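Local coordinates for polycyclic ketone monooxygenase (Myceliophthora thermophila, PDB 5MQ6), which uses FAD and NADPH to insert one oxygen atom beside the carbonyl of ketones, polycyclic ones above all, giving esters or lactones, at residues G224-P229 with T476-P481; W122-Y127 with T247-Y252. One frame throughout, in Å; residues are numbered along the deposited sequence.

Interaction 1 (G224-P229 with T476-P481). With NDP (NADPH dihydro-nicotinamide-adenine-dinucleotide phosphate), chain C.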
# COMPACT_ATOMS: atom_id res chain seq x y z
N GLY A 224 5.16 -4.49 3.68
CA GLY A 224 4.21 -3.46 3.19
C GLY A 224 4.66 -2.78 1.89
O GLY A 224 5.64 -3.17 1.25
N ILE A 225 3.88 -1.77 1.51
CA ILE A 225 4.06 -1.09 0.23
C ILE A 225 4.09 0.45 0.34
O ILE A 225 4.66 1.10 -0.54
CB ILE A 225 2.95 -1.47 -0.79
CG1 ILE A 225 1.51 -1.33 -0.19
CG2 ILE A 225 3.12 -2.88 -1.29
CD1 ILE A 225 0.33 -1.54 -1.20
N LEU A 226 3.42 1.02 1.36
CA LEU A 226 3.34 2.52 1.54
C LEU A 226 3.84 2.82 2.96
O LEU A 226 3.05 3.01 3.92
CB LEU A 226 1.91 3.01 1.26
CG LEU A 226 1.46 2.77 -0.23
CD1 LEU A 226 -0.08 2.63 -0.35
CD2 LEU A 226 2.01 3.82 -1.19
N THR A 227 5.18 2.80 3.08
CA THR A 227 5.89 2.60 4.35
C THR A 227 6.85 3.71 4.73
O THR A 227 7.13 3.90 5.89
CB THR A 227 6.67 1.26 4.30
OG1 THR A 227 7.48 1.18 3.10
CG2 THR A 227 5.60 0.06 4.33
N ASN A 228 7.29 4.47 3.73
CA ASN A 228 8.39 5.41 3.87
C ASN A 228 7.91 6.73 3.36
O ASN A 228 7.91 6.94 2.12
CB ASN A 228 9.53 4.90 3.01
CG ASN A 228 10.18 3.69 3.65
OD1 ASN A 228 9.74 2.50 3.48
ND2 ASN A 228 11.19 3.98 4.45
N PRO A 229 7.45 7.61 4.27
CA PRO A 229 6.90 8.91 3.83
C PRO A 229 7.92 9.64 2.99
O PRO A 229 9.08 9.70 3.40
CB PRO A 229 6.67 9.66 5.14
CG PRO A 229 6.65 8.64 6.19
CD PRO A 229 7.53 7.53 5.73
N THR A 476 2.28 14.35 0.98
CA THR A 476 2.98 14.12 -0.26
C THR A 476 3.30 12.62 -0.45
O THR A 476 4.01 12.23 -1.40
CB THR A 476 4.22 15.00 -0.31
OG1 THR A 476 4.81 15.01 0.99
CG2 THR A 476 3.79 16.43 -0.64
N GLY A 477 2.76 11.78 0.40
CA GLY A 477 2.71 10.40 0.07
C GLY A 477 3.97 9.69 0.53
O GLY A 477 4.65 10.17 1.43
N TYR A 478 4.20 8.52 -0.07
CA TYR A 478 5.19 7.50 0.36
C TYR A 478 5.97 7.05 -0.83
O TYR A 478 5.49 7.10 -1.94
CB TYR A 478 4.49 6.23 0.90
CG TYR A 478 3.49 6.56 1.95
CD1 TYR A 478 2.25 7.11 1.61
CD2 TYR A 478 3.79 6.38 3.34
CE1 TYR A 478 1.31 7.46 2.60
CE2 TYR A 478 2.84 6.72 4.35
CZ TYR A 478 1.59 7.27 3.97
OH TYR A 478 0.61 7.61 4.91
N VAL A 479 7.16 6.51 -0.60
CA VAL A 479 7.90 5.85 -1.70
C VAL A 479 6.96 4.85 -2.43
O VAL A 479 6.23 4.07 -1.78
CB VAL A 479 9.19 5.13 -1.24
CG1 VAL A 479 9.88 4.36 -2.39
CG2 VAL A 479 10.16 6.14 -0.64
N THR A 480 6.96 4.94 -3.77
CA THR A 480 6.10 4.09 -4.54
C THR A 480 6.19 2.55 -4.17
O THR A 480 7.27 2.04 -3.85
CB THR A 480 6.31 4.30 -6.05
OG1 THR A 480 5.45 3.42 -6.75
CG2 THR A 480 7.73 4.02 -6.52
N PRO A 481 5.03 1.84 -4.22
CA PRO A 481 5.05 0.39 -4.05
C PRO A 481 5.95 -0.32 -5.05
O PRO A 481 6.47 -1.43 -4.75
CB PRO A 481 3.58 0.02 -4.25
CG PRO A 481 2.83 1.20 -3.65
CD PRO A 481 3.61 2.35 -4.22
PA NDP C . -0.24 10.25 -2.65
O1A NDP C . 1.20 9.86 -3.14
O2A NDP C . -1.49 9.57 -3.13
O5B NDP C . -0.35 11.85 -2.81
C5B NDP C . 0.75 12.72 -2.67
C4B NDP C . 0.22 14.05 -3.19
O4B NDP C . 1.27 15.05 -3.14
C3B NDP C . -0.27 13.93 -4.64
O3B NDP C . -1.57 14.53 -4.74
C2B NDP C . 0.85 14.65 -5.37
O2B NDP C . 0.46 15.19 -6.66
C1B NDP C . 1.26 15.71 -4.37
N9A NDP C . 2.58 16.25 -4.71
C8A NDP C . 3.75 15.57 -4.93
N7A NDP C . 4.75 16.42 -5.25
C5A NDP C . 4.16 17.64 -5.23
C6A NDP C . 4.63 18.99 -5.51
N6A NDP C . 5.91 19.14 -5.85
N1A NDP C . 3.75 20.00 -5.39
C2A NDP C . 2.43 19.83 -5.05
N3A NDP C . 1.90 18.63 -4.79
C4A NDP C . 2.74 17.54 -4.88
O3 NDP C . -0.32 10.12 -1.06
PN NDP C . -1.60 9.94 -0.04
O1N NDP C . -0.96 9.92 1.38
O2N NDP C . -2.66 10.99 -0.30
O5D NDP C . -2.22 8.49 -0.40
C5D NDP C . -1.31 7.34 -0.43
C4D NDP C . -2.08 6.03 -0.43
O4D NDP C . -2.70 5.80 0.86
C3D NDP C . -3.30 6.13 -1.35
O3D NDP C . -3.03 6.23 -2.80
C2D NDP C . -4.21 5.01 -0.79
O2D NDP C . -3.75 3.69 -1.23
C1D NDP C . -4.08 5.28 0.71
P2B NDP C . 0.66 14.27 -7.99
O1X NDP C . 2.06 13.68 -7.85
O2X NDP C . 0.64 15.18 -9.20
O3X NDP C . -0.54 13.31 -8.04
O HOH W 1 7.32 0.71 -1.39
O HOH W 2 6.94 3.21 0.63
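A chi1 of -52° sets Y478 CG beside its own backbone N and turns the ring against L226, whose CB sits 3.9 Å above one face, offset toward the rim. In L226, CG lies anti to the carbonyl carbon (chi1 -63°), which carries the branch on to P481, L226 CD2 reaching P481 CG at 3.7 Å. I225 meets the same proline through its branch carbon, CB to CB at 3.8 Å. The two segments run roughly antiparallel and join in a single beta bridge between P229 and Y478; V479 N donates to N228 O at 2.9 Å, a nearly straight bond (164°). These are loops that follow strands of the two dinucleotide-binding sheets, 218-221 in one and 471-474 in the other, so the bridge joins the FAD side of the fold to the NADPH side. G477 comes up to the pyrophosphate, its CA 3.2 Å from NDP O3, while L226 CD1 touches the nicotinamide-side ribose. Where the backbones draw apart, water fills in: one molecule accepts from T227 N at 3.0 Å and is 2.7 Å from V479 O, probably as donor, and another lies within hydrogen-bonding distance of both I225 O and T480 O.

Interaction 2 (W122-Y127 with T247-Y252); sequences WWWNRY and TARWNY. With FAD (flavin-adenine dinucleotide), chain B.
W124 and R249 form a cation-pi stack: the guanidinium lies flat over one face of the indole, centres 3.8 Å apart and planes at 21°, with CZ just above W124 CE3. A bend at chi2 (-80°) folds the arginine chain back, and NH1 donates to A248 O; A57 O takes the NE proton. The indole is also held at its edge, where W124 NE1 donates to O3B of the FAD adenosine ribose, 3.0 Å away. The Y252 hydroxyl donates to R126 O at 2.8 Å in the carbonyl plane, and Y127 CB packs against W250 CE3 at 3.6 Å. The end of helix 121-124, in the FAD-binding region, thus packs on the loop between strand 244-246 and helix 252-255. Between the two segments a water with four hydrogen-bond partners donates to W124 O and T247 O and accepts from R126 N and W250 N. Its bond to W124 O matters because that oxygen lies only 3.1 Å from A248 O, another acceptor. Protons from the water and W61 NE1 on W124 O, and from R249 NH1 on A248 O, probably ease the repulsion, while the arginine's charge is probably spread over backbone oxygens and the indole face.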
# COMPACT_ATOMS: atom_id res chain seq x y z
N TRP A 122 -1.82 1.36 10.34
CA TRP A 122 -2.76 1.83 11.38
C TRP A 122 -2.09 2.23 12.72
O TRP A 122 -2.76 2.80 13.60
CB TRP A 122 -3.93 0.81 11.58
CG TRP A 122 -4.50 0.47 10.23
CD1 TRP A 122 -4.42 -0.69 9.59
CD2 TRP A 122 -5.10 1.39 9.31
NE1 TRP A 122 -4.94 -0.59 8.30
CE2 TRP A 122 -5.37 0.68 8.11
CE3 TRP A 122 -5.42 2.74 9.37
CZ2 TRP A 122 -5.95 1.27 7.01
CZ3 TRP A 122 -6.03 3.33 8.27
CH2 TRP A 122 -6.28 2.59 7.09
N TRP A 123 -0.82 1.86 12.87
CA TRP A 123 0.03 2.35 13.96
C TRP A 123 0.52 3.75 13.56
O TRP A 123 0.41 4.66 14.32
CB TRP A 123 1.28 1.45 14.22
CG TRP A 123 2.17 2.09 15.18
CD1 TRP A 123 3.18 2.98 14.90
CD2 TRP A 123 2.09 2.01 16.62
NE1 TRP A 123 3.70 3.46 16.09
CE2 TRP A 123 3.04 2.91 17.14
CE3 TRP A 123 1.28 1.33 17.50
CZ2 TRP A 123 3.30 3.05 18.53
CZ3 TRP A 123 1.52 1.46 18.90
CH2 TRP A 123 2.51 2.35 19.38
N TRP A 124 1.11 3.89 12.39
CA TRP A 124 1.76 5.13 12.00
C TRP A 124 0.82 6.30 11.68
O TRP A 124 1.02 7.40 12.14
CB TRP A 124 2.63 4.87 10.82
CG TRP A 124 3.79 3.94 11.00
CD1 TRP A 124 3.89 2.70 10.49
CD2 TRP A 124 5.09 4.23 11.57
NE1 TRP A 124 5.12 2.17 10.77
CE2 TRP A 124 5.87 3.10 11.41
CE3 TRP A 124 5.63 5.32 12.21
CZ2 TRP A 124 7.16 3.01 11.90
CZ3 TRP A 124 6.94 5.24 12.68
CH2 TRP A 124 7.69 4.10 12.51
N ASN A 125 -0.23 6.02 10.94
CA ASN A 125 -1.15 7.02 10.43
C ASN A 125 -2.25 7.13 11.40
O ASN A 125 -3.01 6.16 11.67
CB ASN A 125 -1.67 6.62 9.04
CG ASN A 125 -0.54 6.44 8.04
OD1 ASN A 125 -0.04 7.40 7.53
ND2 ASN A 125 -0.13 5.21 7.77
N ARG A 126 -2.35 8.32 12.00
CA ARG A 126 -3.48 8.58 12.90
C ARG A 126 -3.98 10.01 12.71
O ARG A 126 -4.48 10.63 13.65
CB ARG A 126 -3.04 8.32 14.36
CG ARG A 126 -2.16 7.09 14.62
CD ARG A 126 -2.09 6.85 16.11
NE ARG A 126 -1.12 5.80 16.38
CZ ARG A 126 -0.96 5.17 17.54
NH1 ARG A 126 -1.69 5.49 18.58
NH2 ARG A 126 -0.01 4.22 17.69
N TYR A 127 -3.85 10.53 11.49
CA TYR A 127 -4.15 11.92 11.20
C TYR A 127 -5.67 12.11 11.33
O TYR A 127 -6.39 11.13 11.39
CB TYR A 127 -3.59 12.30 9.83
CG TYR A 127 -4.14 11.52 8.67
CD1 TYR A 127 -5.45 11.74 8.23
CD2 TYR A 127 -3.38 10.55 8.02
CE1 TYR A 127 -5.99 11.08 7.13
CE2 TYR A 127 -3.91 9.88 6.92
CZ TYR A 127 -5.24 10.15 6.50
OH TYR A 127 -5.82 9.52 5.47
N THR A 247 1.66 13.89 7.06
CA THR A 247 0.42 13.30 7.54
C THR A 247 0.61 11.93 8.17
O THR A 247 -0.16 11.47 9.05
CB THR A 247 -0.56 13.17 6.33
OG1 THR A 247 0.05 12.45 5.22
CG2 THR A 247 -0.90 14.55 5.79
N ALA A 248 1.61 11.21 7.65
CA ALA A 248 1.94 9.86 8.16
C ALA A 248 2.68 9.93 9.53
O ALA A 248 2.83 8.93 10.22
CB ALA A 248 2.75 9.11 7.13
N ARG A 249 3.14 11.13 9.90
CA ARG A 249 3.65 11.34 11.28
C ARG A 249 3.00 12.62 11.91
O ARG A 249 3.72 13.64 12.19
CB ARG A 249 5.18 11.40 11.25
CG ARG A 249 5.86 10.28 10.47
CD ARG A 249 5.96 8.96 11.28
NE ARG A 249 6.72 7.90 10.52
CZ ARG A 249 6.23 7.08 9.60
NH1 ARG A 249 4.98 7.15 9.25
NH2 ARG A 249 7.01 6.16 9.00
N TRP A 250 1.68 12.54 12.16
CA TRP A 250 0.91 13.72 12.54
C TRP A 250 1.35 14.33 13.89
O TRP A 250 1.46 13.63 14.87
CB TRP A 250 -0.52 13.41 12.66
CG TRP A 250 -1.42 14.65 12.74
CD1 TRP A 250 -1.94 15.20 13.85
CD2 TRP A 250 -1.92 15.43 11.63
NE1 TRP A 250 -2.73 16.26 13.53
CE2 TRP A 250 -2.72 16.44 12.18
CE3 TRP A 250 -1.75 15.35 10.23
CZ2 TRP A 250 -3.38 17.39 11.38
CZ3 TRP A 250 -2.40 16.25 9.43
CH2 TRP A 250 -3.21 17.28 10.00
N ASN A 251 1.45 15.64 13.92
CA ASN A 251 1.88 16.40 15.13
C ASN A 251 0.72 17.11 15.80
O ASN A 251 0.38 18.28 15.50
CB ASN A 251 2.96 17.38 14.78
CG ASN A 251 3.64 17.95 16.00
OD1 ASN A 251 3.09 17.95 17.13
ND2 ASN A 251 4.85 18.41 15.80
N TYR A 252 0.13 16.37 16.73
CA TYR A 252 -0.96 16.84 17.52
C TYR A 252 -0.61 17.94 18.52
O TYR A 252 -1.55 18.61 19.06
CB TYR A 252 -1.67 15.68 18.19
CG TYR A 252 -2.64 14.94 17.24
CD1 TYR A 252 -3.79 15.57 16.77
CD2 TYR A 252 -2.41 13.63 16.84
CE1 TYR A 252 -4.68 14.93 15.94
CE2 TYR A 252 -3.30 12.96 16.01
CZ TYR A 252 -4.42 13.63 15.55
OH TYR A 252 -5.30 13.04 14.75
PA FAD B . 2.12 -2.31 6.66
O1A FAD B . 2.79 -1.24 5.87
O2A FAD B . 0.76 -2.08 7.30
O5B FAD B . 3.12 -2.77 7.83
C5B FAD B . 4.44 -3.05 7.54
C4B FAD B . 5.29 -2.58 8.70
O4B FAD B . 6.62 -3.08 8.47
C3B FAD B . 5.41 -1.07 8.89
O3B FAD B . 5.27 -0.74 10.25
C2B FAD B . 6.81 -0.77 8.42
O2B FAD B . 7.36 0.36 9.06
C1B FAD B . 7.53 -2.05 8.77
N9A FAD B . 8.76 -2.22 8.05
C8A FAD B . 8.93 -2.16 6.69
N7A FAD B . 10.22 -2.33 6.43
C5A FAD B . 10.91 -2.49 7.57
C6A FAD B . 12.33 -2.74 7.91
N6A FAD B . 13.32 -2.83 7.04
N1A FAD B . 12.54 -2.92 9.19
C2A FAD B . 11.58 -2.82 10.13
N3A FAD B . 10.30 -2.59 9.95
C4A FAD B . 9.94 -2.39 8.64
N1 FAD B . -5.33 -0.56 1.66
C2 FAD B . -6.58 -1.09 1.48
O2 FAD B . -6.72 -2.17 0.92
N3 FAD B . -7.67 -0.44 1.90
C4 FAD B . -7.54 0.75 2.51
O4 FAD B . -8.58 1.30 2.89
C4X FAD B . -6.25 1.41 2.76
N5 FAD B . -6.08 2.64 3.36
C5X FAD B . -4.82 3.11 3.52
C6 FAD B . -4.60 4.43 4.14
C7 FAD B . -3.20 4.86 4.26
C7M FAD B . -2.85 6.19 4.89
C8 FAD B . -2.05 4.05 3.76
C8M FAD B . -0.59 4.48 3.88
C9 FAD B . -2.30 2.82 3.17
C9A FAD B . -3.63 2.33 3.03
N10 FAD B . -3.82 1.09 2.40
C10 FAD B . -5.12 0.61 2.28
C1' FAD B . -2.69 0.24 1.96
C2' FAD B . -2.16 -0.47 3.27
O2' FAD B . -0.74 -0.27 3.37
C3' FAD B . -2.52 -1.99 3.38
O3' FAD B . -3.94 -2.14 3.36
C4' FAD B . -2.11 -2.73 4.68
O4' FAD B . -2.33 -1.95 5.95
C5' FAD B . -0.66 -3.22 4.58
O5' FAD B . -0.47 -4.23 5.62
P FAD B . 1.06 -4.78 5.68
O1P FAD B . 1.17 -5.44 7.10
O2P FAD B . 1.29 -5.55 4.37
O3P FAD B . 2.02 -3.45 5.53
O HOH W 3 -0.02 10.00 11.41
O HOH W 4 -0.56 9.92 5.33

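Overall arrangement
Interactions 1 and 2 have centres 14 Å apart and alternate along the chain. Both set a segment from the FAD side of the fold against a loop following a strand of the five-stranded parallel sheet, 471-474 for interaction 1 and 244-246 for interaction 2. They meet directly: Y478 OH is hydrogen-bonded to N125 OD1 and packs on A248, while P229 touches R249. Interaction 1, nearer the centre of the chain yet only partly buried, lies between the cofactors and combines apolar contacts with one backbone bond and bridging waters. Interaction 2, farther out but more buried, relies on aromatic and cationic groups and a four-bonded water, and touches FAD rather than NADPH.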